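Local structure of cytochrome c' (Allochromatium vinosum, 5GYR) at residues T71-P75 with E76-N80. The protein binds heme c covalently as a high-spin bacterial cytochrome whose iron lacks a sixth ligand, and has electron transfer activity, although its exact function is not known. Numbering follows the deposited sequence.
Sequences TRVKP and EFFQN. With HEC (heme c), chain P.
Val73 meets Phe77 and Phe78 in a local contact round a turn, where the loop between helix 36-50 and strand 81-83 passes from an irregular run beside the heme into a turn of helical backbone geometry (76-79). CG2 of the valine, placed anti to the backbone N, packs on Phe77 CB at 3.7 Å, faces the heme methyl CMD and also approaches the Phe78 ring, whose CE2 is met by Val73 CG1 at 3.9 Å. The valine crosses each phenylalanine side chain at about a right angle.

Backbone hydrogen bonds accompany this packing. Phe77 N donates to Lys74 O over 3.0 Å, a nearly straight bond (163°), and Phe78 N adds a weak bond to Pro75 O. That same proline oxygen lies at the edge of the Phe78 ring, in its plane, and accepts from a water. Further on, Asn80 folds back: its ND2 and backbone N both reach Phe77 O from one face of the carbonyl.

Upstream, Thr71 OG1 accepts from Val73 N at 3.2 Å and donates to heme O2D at 2.6 Å, while Arg72 N holds O1D of the same propionate. Arg12 of helix 5-31 also bonds to Thr71 OG1. An ST turn at Thr71-Val73 thus holds the propionate, and a helical turn follows it directly in the same loop; Thr71, Arg72 and Val73 belong to the heme pocket of this cytochrome c', with the two phenylalanines packed against Val73.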
loop_
_atom_site.group_PDB
_atom_site.type_symbol
_atom_site.label_atom_id
_atom_site.label_comp_id
_atom_site.label_asym_id
_atom_site.label_seq_id
_atom_site.Cartn_x
_atom_site.Cartn_y
_atom_site.Cartn_z
ATOM N N THR A 71 11.074 15.540 -6.532
ATOM C CA THR A 71 11.091 14.252 -5.844
ATOM C C THR A 71 12.183 13.373 -6.440
ATOM O O THR A 71 12.551 13.512 -7.611
ATOM C CB THR A 71 9.734 13.515 -5.934
ATOM O OG1 THR A 71 9.806 12.296 -5.189
ATOM C CG2 THR A 71 9.359 13.180 -7.366
ATOM N N ARG A 72 12.710 12.491 -5.608
ATOM C CA ARG A 72 13.741 11.540 -6.015
ATOM C C ARG A 72 13.215 10.113 -6.033
ATOM O O ARG A 72 13.988 9.180 -6.175
ATOM C CB ARG A 72 14.942 11.631 -5.072
ATOM C CG ARG A 72 15.637 12.985 -5.100
ATOM C CD ARG A 72 16.715 13.092 -4.039
ATOM N NE ARG A 72 17.749 12.075 -4.190
ATOM C CZ ARG A 72 18.703 11.832 -3.296
ATOM N NH1 ARG A 72 18.767 12.518 -2.156
ATOM N NH2 ARG A 72 19.595 10.882 -3.534
ATOM N N VAL A 73 11.905 9.933 -5.886
ATOM C CA VAL A 73 11.351 8.585 -5.917
ATOM C C VAL A 73 11.471 7.994 -7.314
ATOM O O VAL A 73 11.302 8.695 -8.316
ATOM C CB VAL A 73 9.891 8.540 -5.433
ATOM C CG1 VAL A 73 8.953 9.193 -6.442
ATOM C CG2 VAL A 73 9.484 7.102 -5.138
ATOM N N LYS A 74 11.803 6.707 -7.366
ATOM C CA LYS A 74 11.795 5.953 -8.620
ATOM C C LYS A 74 10.431 5.315 -8.838
ATOM O O LYS A 74 9.790 4.884 -7.890
ATOM C CB LYS A 74 12.864 4.874 -8.588
ATOM C CG LYS A 74 14.267 5.441 -8.601
ATOM C CD LYS A 74 15.291 4.358 -8.360
ATOM C CE LYS A 74 15.572 3.563 -9.616
ATOM N NZ LYS A 74 17.026 3.613 -9.931
ATOM N N PRO A 75 9.977 5.234 -10.088
ATOM C CA PRO A 75 8.609 4.769 -10.355
ATOM C C PRO A 75 8.353 3.349 -9.829
ATOM O O PRO A 75 7.232 3.034 -9.460
ATOM C CB PRO A 75 8.485 4.828 -11.894
ATOM C CG PRO A 75 9.797 5.302 -12.423
ATOM C CD PRO A 75 10.665 5.740 -11.294
ATOM N N GLU A 76 9.409 2.535 -9.779
ATOM C CA GLU A 76 9.340 1.147 -9.304
ATOM C C GLU A 76 8.824 1.018 -7.885
ATOM O O GLU A 76 8.345 -0.039 -7.490
ATOM C CB GLU A 76 10.722 0.481 -9.361
ATOM C CG GLU A 76 11.230 0.188 -10.766
ATOM C CD GLU A 76 11.982 1.323 -11.433
ATOM O OE1 GLU A 76 11.923 2.479 -10.967
ATOM O OE2 GLU A 76 12.630 1.032 -12.459
ATOM N N PHE A 77 8.982 2.070 -7.101
ATOM C CA PHE A 77 8.585 2.048 -5.705
ATOM C C PHE A 77 7.105 1.754 -5.521
ATOM O O PHE A 77 6.724 0.924 -4.680
ATOM C CB PHE A 77 8.901 3.404 -5.084
ATOM C CG PHE A 77 8.604 3.454 -3.608
ATOM C CD1 PHE A 77 9.394 2.749 -2.699
ATOM C CD2 PHE A 77 7.529 4.171 -3.135
ATOM C CE1 PHE A 77 9.115 2.776 -1.341
ATOM C CE2 PHE A 77 7.249 4.210 -1.782
ATOM C CZ PHE A 77 8.041 3.512 -0.884
ATOM N N PHE A 78 6.281 2.402 -6.339
ATOM C CA PHE A 78 4.835 2.400 -6.158
ATOM C C PHE A 78 4.164 1.028 -6.275
ATOM O O PHE A 78 3.152 0.760 -5.629
ATOM C CB PHE A 78 4.199 3.374 -7.134
ATOM C CG PHE A 78 4.547 4.793 -6.853
ATOM C CD1 PHE A 78 3.771 5.539 -5.977
ATOM C CD2 PHE A 78 5.665 5.379 -7.410
ATOM C CE1 PHE A 78 4.104 6.855 -5.702
ATOM C CE2 PHE A 78 6.003 6.698 -7.128
ATOM C CZ PHE A 78 5.212 7.435 -6.281
ATOM N N GLN A 79 4.733 0.141 -7.066
ATOM C CA GLN A 79 4.083 -1.165 -7.283
ATOM C C GLN A 79 4.126 -2.068 -6.050
ATOM O O GLN A 79 3.439 -3.086 -5.985
ATOM C CB GLN A 79 4.690 -1.892 -8.485
ATOM C CG GLN A 79 6.137 -2.268 -8.308
ATOM C CD GLN A 79 6.734 -2.797 -9.588
ATOM O OE1 GLN A 79 6.118 -3.602 -10.280
ATOM N NE2 GLN A 79 7.931 -2.357 -9.909
ATOM N N ASN A 80 4.953 -1.691 -5.081
ATOM C CA ASN A 80 5.017 -2.437 -3.814
ATOM C C ASN A 80 3.958 -2.079 -2.777
ATOM O O ASN A 80 3.955 -2.661 -1.683
ATOM C CB ASN A 80 6.373 -2.282 -3.151
ATOM C CG ASN A 80 7.491 -2.752 -4.031
ATOM O OD1 ASN A 80 7.754 -3.942 -4.115
ATOM N ND2 ASN A 80 8.114 -1.823 -4.755
HETATM FE FE HEC P . 14.770 7.448 2.831
HETATM C CHA HEC P . 14.531 10.162 0.760
HETATM C CHB HEC P . 16.840 9.235 4.907
HETATM C CHC HEC P . 14.632 4.912 5.148
HETATM C CHD HEC P . 12.780 5.622 0.746
HETATM N NA HEC P . 15.585 9.280 2.801
HETATM C C1A HEC P . 15.316 10.282 1.881
HETATM C C2A HEC P . 16.041 11.458 2.242
HETATM C C3A HEC P . 16.705 11.186 3.395
HETATM C C4A HEC P . 16.381 9.847 3.764
HETATM C CMA HEC P . 17.588 12.116 4.187
HETATM C CAA HEC P . 16.058 12.771 1.472
HETATM C CBA HEC P . 14.841 13.576 1.945
HETATM C CGA HEC P . 14.846 14.968 1.378
HETATM O O1A HEC P . 15.289 15.932 2.043
HETATM O O2A HEC P . 14.401 15.141 0.238
HETATM N NB HEC P . 15.620 7.122 4.704
HETATM C C1B HEC P . 16.385 7.992 5.383
HETATM C C2B HEC P . 16.804 7.399 6.620
HETATM C C3B HEC P . 16.180 6.183 6.706
HETATM C C4B HEC P . 15.397 6.049 5.456
HETATM C CMB HEC P . 17.710 8.025 7.654
HETATM C CAB HEC P . 16.135 5.197 7.818
HETATM C CBB HEC P . 16.342 5.517 9.116
HETATM N NC HEC P . 13.884 5.563 2.913
HETATM C C1C HEC P . 13.921 4.719 3.977
HETATM C C2C HEC P . 13.250 3.533 3.637
HETATM C C3C HEC P . 12.693 3.716 2.376
HETATM C C4C HEC P . 13.090 5.035 1.942
HETATM C CMC HEC P . 13.145 2.340 4.553
HETATM C CAC HEC P . 11.848 2.783 1.581
HETATM C CBC HEC P . 11.321 1.628 2.086
HETATM N ND HEC P . 13.934 7.777 1.125
HETATM C C1D HEC P . 13.116 6.953 0.434
HETATM C C2D HEC P . 12.587 7.592 -0.794
HETATM C C3D HEC P . 13.076 8.858 -0.790
HETATM C C4D HEC P . 13.870 8.964 0.449
HETATM C CMD HEC P . 11.684 7.009 -1.862
HETATM C CAD HEC P . 12.799 9.914 -1.830
HETATM C CBD HEC P . 11.604 10.766 -1.345
HETATM C CGD HEC P . 11.137 11.830 -2.320
HETATM O O1D HEC P . 11.979 12.569 -2.852
HETATM O O2D HEC P . 9.918 12.033 -2.569
HETATM O O HOH W 1 5.629 0.837 -9.654
#